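Local coordinates for protein phosphoinositol-specific phospholipase C (Pseudomonas sp., PDB 5FYP) that probably cleaves phosphoinositide lipids at the phosphodiester bond, as a calcium-dependent phospholipase C of the TIM-barrel clan, at residues A[140-154]-A[202-214]. Sequence-based numbering, arbitrary orientation.
Sequences VARVFQGKLFTPQDL and ARTSKAKVFISPV. With SO4 (sulfate ion), chain E.
Thr150 and Lys208 bring the two backbones nearest each other, 5.3 Å between their CA atoms, and two waters supply the polar links. One water donates to Phe149 O and to Lys208 O; the other accepts from Gln152 N and donates to Ser205 O and Ala207 O, so carbonyls lacking direct partners across the gap are still satisfied. At the centre Pro151 lies on the ring of Phe210: its CG sits 3.9 Å from the ring centroid, 15° off the normal, a CH-pi contact. Proline suits this first helical turn, where no preceding helical carbonyl awaits an N-H, and its compact ring offers the CG methylene to the aromatic face. Around the rim of the same ring come Phe149 O, 3.3 Å from CE1, and Leu154 CD2, 4.0 Å from CE2. Thr150, the N-cap of helix 151-158, forms a capping box with Asp153: Thr150 N donates to Asp153 OD2 (2.8 Å), while Asp153 N returns a weak bond to Thr150 OG1. With CG2 anti to the carbonyl carbon, the threonine methyl packs against Lys208 O and CA while OG1 serves the cap. In the TIM-barrel clan to which this enzyme belongs, strands alternate with outer helices; here the connection after helix 133-144 meets the one entering strand 210-211, which runs parallel beside strand 184-189. Lys208 uses its long aliphatic chain: CB touches Val140 CG2 (3.8 Å) and Leu148 CD1, and a bend at chi2 (-61°) carries CE over to Ala141 CB. Its backbone N is held by Asp137, whose carboxylate also takes a salt bridge from Arg203. At the partly exposed margin Gln152 OE1 rests 3.5 Å from Ser205 CB, its NE2 bonding to Thr156.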
loop_
_atom_site.group_PDB
_atom_site.type_symbol
_atom_site.label_atom_id
_atom_site.label_comp_id
_atom_site.label_asym_id
_atom_site.label_seq_id
_atom_site.Cartn_x
_atom_site.Cartn_y
_atom_site.Cartn_z
ATOM N N VAL A 140 7.367 -11.724 1.684
ATOM C CA VAL A 140 6.042 -11.308 2.110
ATOM C C VAL A 140 5.070 -12.503 2.155
ATOM O O VAL A 140 4.197 -12.552 3.006
ATOM C CB VAL A 140 5.498 -10.118 1.302
ATOM C CG1 VAL A 140 6.465 -8.919 1.421
ATOM C CG2 VAL A 140 5.224 -10.443 -0.149
ATOM N N ALA A 141 5.256 -13.445 1.243
ATOM C CA ALA A 141 4.427 -14.655 1.236
ATOM C C ALA A 141 4.720 -15.538 2.452
ATOM O O ALA A 141 3.825 -16.104 3.034
ATOM C CB ALA A 141 4.631 -15.443 -0.051
ATOM N N ARG A 142 5.983 -15.630 2.816
ATOM C CA ARG A 142 6.374 -16.418 4.001
ATOM C C ARG A 142 5.781 -15.840 5.281
ATOM O O ARG A 142 5.300 -16.563 6.138
ATOM C CB ARG A 142 7.888 -16.506 4.106
ATOM C CG ARG A 142 8.372 -17.333 5.267
ATOM C CD ARG A 142 9.843 -17.703 5.073
ATOM N NE ARG A 142 10.693 -16.523 4.903
ATOM C CZ ARG A 142 11.024 -15.683 5.883
ATOM N NH1 ARG A 142 10.588 -15.868 7.116
ATOM N NH2 ARG A 142 11.798 -14.640 5.617
ATOM N N VAL A 143 5.780 -14.514 5.387
ATOM C CA VAL A 143 5.208 -13.876 6.565
ATOM C C VAL A 143 3.681 -13.993 6.577
ATOM O O VAL A 143 3.097 -14.454 7.556
ATOM C CB VAL A 143 5.609 -12.392 6.649
ATOM C CG1 VAL A 143 4.851 -11.678 7.761
ATOM C CG2 VAL A 143 7.101 -12.264 6.886
ATOM N N PHE A 144 3.025 -13.600 5.490
ATOM C CA PHE A 144 1.569 -13.452 5.492
ATOM C C PHE A 144 0.780 -14.667 5.051
ATOM O O PHE A 144 -0.396 -14.760 5.384
ATOM C CB PHE A 144 1.153 -12.246 4.645
ATOM C CG PHE A 144 1.578 -10.931 5.248
ATOM C CD1 PHE A 144 0.942 -10.464 6.385
ATOM C CD2 PHE A 144 2.592 -10.176 4.700
ATOM C CE1 PHE A 144 1.309 -9.278 6.981
ATOM C CE2 PHE A 144 2.977 -8.987 5.288
ATOM C CZ PHE A 144 2.353 -8.527 6.434
ATOM N N GLN A 145 1.434 -15.552 4.296
ATOM C CA GLN A 145 0.855 -16.756 3.786
ATOM C C GLN A 145 -0.465 -16.449 3.085
ATOM O O GLN A 145 -0.560 -15.528 2.262
ATOM C CB GLN A 145 0.729 -17.735 4.962
ATOM C CG GLN A 145 2.049 -18.112 5.616
ATOM N N GLY A 146 -1.534 -17.085 3.507
ATOM C CA GLY A 146 -2.788 -16.922 2.831
ATOM C C GLY A 146 -3.535 -15.655 3.125
ATOM O O GLY A 146 -4.616 -15.470 2.590
ATOM N N LYS A 147 -2.976 -14.755 3.953
ATOM C CA LYS A 147 -3.668 -13.498 4.242
ATOM C C LYS A 147 -3.685 -12.542 3.060
ATOM O O LYS A 147 -4.495 -11.638 3.025
ATOM C CB LYS A 147 -3.047 -12.782 5.438
ATOM C CG LYS A 147 -3.224 -13.497 6.756
ATOM C CD LYS A 147 -2.522 -12.728 7.880
ATOM C CE LYS A 147 -2.551 -13.453 9.226
ATOM N NZ LYS A 147 -3.932 -13.566 9.770
ATOM N N LEU A 148 -2.762 -12.709 2.123
ATOM C CA LEU A 148 -2.635 -11.717 1.041
ATOM C C LEU A 148 -3.788 -11.757 0.054
ATOM O O LEU A 148 -4.336 -12.828 -0.268
ATOM C CB LEU A 148 -1.329 -11.904 0.285
ATOM C CG LEU A 148 -0.061 -11.718 1.124
ATOM C CD1 LEU A 148 1.141 -11.848 0.225
ATOM C CD2 LEU A 148 -0.041 -10.401 1.837
ATOM N N PHE A 149 -4.144 -10.574 -0.410
ATOM C CA PHE A 149 -4.976 -10.354 -1.587
ATOM C C PHE A 149 -4.068 -9.635 -2.594
ATOM O O PHE A 149 -3.517 -8.601 -2.266
ATOM C CB PHE A 149 -6.191 -9.504 -1.230
ATOM C CG PHE A 149 -7.088 -9.186 -2.389
ATOM C CD1 PHE A 149 -8.015 -10.092 -2.836
ATOM C CD2 PHE A 149 -7.029 -7.951 -3.019
ATOM C CE1 PHE A 149 -8.866 -9.809 -3.897
ATOM C CE2 PHE A 149 -7.870 -7.662 -4.080
ATOM C CZ PHE A 149 -8.782 -8.590 -4.526
ATOM N N THR A 150 -3.905 -10.228 -3.771
ATOM C CA THR A 150 -2.894 -9.810 -4.733
ATOM C C THR A 150 -3.518 -9.329 -6.044
ATOM O O THR A 150 -4.715 -9.505 -6.279
ATOM C CB THR A 150 -1.972 -10.972 -5.051
ATOM O OG1 THR A 150 -2.728 -11.929 -5.820
ATOM C CG2 THR A 150 -1.403 -11.622 -3.784
ATOM N N PRO A 151 -2.694 -8.773 -6.936
ATOM C CA PRO A 151 -3.231 -8.342 -8.239
ATOM C C PRO A 151 -3.959 -9.435 -9.016
ATOM O O PRO A 151 -5.026 -9.193 -9.569
ATOM C CB PRO A 151 -1.998 -7.810 -8.945
ATOM C CG PRO A 151 -1.115 -7.273 -7.850
ATOM C CD PRO A 151 -1.326 -8.258 -6.723
ATOM N N GLN A 152 -3.410 -10.637 -9.053
ATOM C CA GLN A 152 -4.118 -11.711 -9.735
ATOM C C GLN A 152 -5.481 -12.007 -9.104
ATOM O O GLN A 152 -6.427 -12.358 -9.797
ATOM C CB GLN A 152 -3.264 -12.959 -9.740
ATOM C CG GLN A 152 -3.922 -14.172 -10.380
ATOM C CD GLN A 152 -4.214 -13.962 -11.847
ATOM O OE1 GLN A 152 -3.300 -13.966 -12.643
ATOM N NE2 GLN A 152 -5.483 -13.817 -12.213
ATOM N N ASP A 153 -5.577 -11.904 -7.783
ATOM C CA ASP A 153 -6.862 -12.114 -7.131
ATOM C C ASP A 153 -7.883 -11.096 -7.609
ATOM O O ASP A 153 -9.046 -11.414 -7.857
ATOM C CB ASP A 153 -6.698 -12.061 -5.626
ATOM C CG ASP A 153 -5.722 -13.104 -5.111
ATOM O OD1 ASP A 153 -5.655 -14.233 -5.677
ATOM O OD2 ASP A 153 -5.049 -12.817 -4.086
ATOM N N LEU A 154 -7.462 -9.827 -7.715
ATOM C CA LEU A 154 -8.337 -8.782 -8.213
ATOM C C LEU A 154 -8.714 -9.039 -9.661
ATOM O O LEU A 154 -9.862 -8.888 -10.060
ATOM C CB LEU A 154 -7.667 -7.433 -8.052
ATOM C CG LEU A 154 -8.488 -6.239 -8.572
ATOM C CD1 LEU A 154 -9.819 -6.078 -7.871
ATOM C CD2 LEU A 154 -7.637 -4.991 -8.443
ATOM N N ALA A 202 9.434 -8.647 -13.643
ATOM C CA ALA A 202 9.983 -9.862 -13.026
ATOM C C ALA A 202 8.881 -10.829 -12.560
ATOM O O ALA A 202 9.025 -12.033 -12.736
ATOM C CB ALA A 202 10.874 -9.500 -11.856
ATOM N N ARG A 203 7.826 -10.300 -11.971
ATOM C CA ARG A 203 6.844 -11.133 -11.269
ATOM C C ARG A 203 5.572 -11.417 -12.061
ATOM O O ARG A 203 4.871 -12.373 -11.754
ATOM C CB ARG A 203 6.495 -10.536 -9.903
ATOM C CG ARG A 203 7.697 -10.328 -8.977
ATOM C CD ARG A 203 8.589 -11.529 -8.828
ATOM N NE ARG A 203 7.849 -12.695 -8.344
ATOM C CZ ARG A 203 8.043 -13.960 -8.737
ATOM N NH1 ARG A 203 8.963 -14.270 -9.653
ATOM N NH2 ARG A 203 7.266 -14.909 -8.278
ATOM N N THR A 204 5.244 -10.532 -13.011
ATOM C CA THR A 204 4.043 -10.612 -13.844
ATOM C C THR A 204 2.831 -10.992 -12.988
ATOM O O THR A 204 2.590 -10.380 -11.939
ATOM C CB THR A 204 4.271 -11.421 -15.123
ATOM O OG1 THR A 204 4.561 -12.785 -14.817
ATOM C CG2 THR A 204 5.376 -10.801 -15.958
ATOM N N SER A 205 2.068 -12.001 -13.396
ATOM C CA SER A 205 0.814 -12.356 -12.700
ATOM C C SER A 205 1.037 -13.031 -11.356
ATOM O O SER A 205 0.087 -13.196 -10.596
ATOM C CB SER A 205 -0.038 -13.280 -13.568
ATOM O OG SER A 205 0.658 -14.486 -13.829
ATOM N N LYS A 206 2.263 -13.443 -11.071
ATOM C CA LYS A 206 2.589 -14.042 -9.777
ATOM C C LYS A 206 2.812 -13.023 -8.676
ATOM O O LYS A 206 2.965 -13.415 -7.527
ATOM C CB LYS A 206 3.822 -14.929 -9.913
ATOM C CG LYS A 206 3.618 -16.063 -10.915
ATOM N N ALA A 207 2.891 -11.748 -9.014
ATOM C CA ALA A 207 3.222 -10.713 -8.047
ATOM C C ALA A 207 2.393 -10.818 -6.785
ATOM O O ALA A 207 1.163 -10.893 -6.846
ATOM C CB ALA A 207 2.996 -9.342 -8.662
ATOM N N LYS A 208 3.052 -10.700 -5.642
ATOM C CA LYS A 208 2.362 -10.601 -4.352
ATOM C C LYS A 208 1.960 -9.203 -3.966
ATOM O O LYS A 208 1.164 -9.033 -3.056
ATOM C CB LYS A 208 3.211 -11.221 -3.237
ATOM C CG LYS A 208 3.524 -12.709 -3.445
ATOM C CD LYS A 208 2.275 -13.574 -3.508
ATOM C CE LYS A 208 2.594 -15.064 -3.544
ATOM N NZ LYS A 208 1.404 -15.862 -3.820
ATOM N N VAL A 209 2.484 -8.213 -4.687
ATOM C CA VAL A 209 2.363 -6.807 -4.304
ATOM C C VAL A 209 1.787 -6.024 -5.469
ATOM O O VAL A 209 2.154 -6.232 -6.627
ATOM C CB VAL A 209 3.762 -6.276 -3.882
ATOM C CG1 VAL A 209 3.705 -4.840 -3.390
ATOM C CG2 VAL A 209 4.404 -7.168 -2.842
ATOM N N PHE A 210 0.885 -5.100 -5.134
ATOM C CA PHE A 210 0.337 -4.122 -6.094
ATOM C C PHE A 210 1.356 -3.010 -6.351
ATOM O O PHE A 210 1.806 -2.363 -5.412
ATOM C CB PHE A 210 -0.915 -3.450 -5.515
ATOM C CG PHE A 210 -2.118 -4.340 -5.448
ATOM C CD1 PHE A 210 -2.344 -5.184 -4.364
ATOM C CD2 PHE A 210 -3.055 -4.332 -6.466
ATOM C CE1 PHE A 210 -3.466 -5.971 -4.308
ATOM C CE2 PHE A 210 -4.160 -5.151 -6.430
ATOM C CZ PHE A 210 -4.362 -5.978 -5.348
ATOM N N ILE A 211 1.633 -2.673 -7.611
ATOM C CA ILE A 211 2.449 -1.508 -7.893
ATOM C C ILE A 211 1.589 -0.243 -7.953
ATOM O O ILE A 211 0.469 -0.269 -8.453
ATOM C CB ILE A 211 3.290 -1.670 -9.166
ATOM C CG1 ILE A 211 2.464 -1.899 -10.433
ATOM C CG2 ILE A 211 4.320 -2.782 -8.980
ATOM C CD1 ILE A 211 3.258 -1.707 -11.709
ATOM N N SER A 212 2.107 0.854 -7.390
ATOM C CA SER A 212 1.358 2.095 -7.374
ATOM C C SER A 212 2.263 3.243 -7.808
ATOM O O SER A 212 2.994 3.795 -6.989
ATOM C CB SER A 212 0.783 2.353 -5.994
ATOM O OG SER A 212 0.014 3.534 -6.015
ATOM N N PRO A 213 2.272 3.544 -9.107
ATOM C CA PRO A 213 3.253 4.519 -9.609
ATOM C C PRO A 213 2.953 5.945 -9.202
ATOM O O PRO A 213 1.802 6.341 -9.009
ATOM C CB PRO A 213 3.158 4.351 -11.126
ATOM C CG PRO A 213 1.781 3.842 -11.359
ATOM C CD PRO A 213 1.506 2.926 -10.194
ATOM N N VAL A 214 4.027 6.731 -9.160
ATOM C CA VAL A 214 3.956 8.173 -9.048
ATOM C C VAL A 214 3.148 8.676 -10.245
ATOM O O VAL A 214 3.419 8.339 -11.394
ATOM C CB VAL A 214 5.366 8.801 -9.059
ATOM C CG1 VAL A 214 5.278 10.318 -9.058
ATOM C CG2 VAL A 214 6.193 8.305 -7.873
HETATM S S SO4 E . 8.441 -18.164 -9.885
HETATM O O1 SO4 E . 8.993 -16.989 -10.648
HETATM O O2 SO4 E . 9.598 -19.026 -9.484
HETATM O O3 SO4 E . 7.745 -17.683 -8.649
HETATM O O4 SO4 E . 7.622 -19.089 -10.740
HETATM O O HOH W 1 -0.908 -7.843 -1.680
HETATM O O HOH W 2 -0.591 -11.083 -8.913
#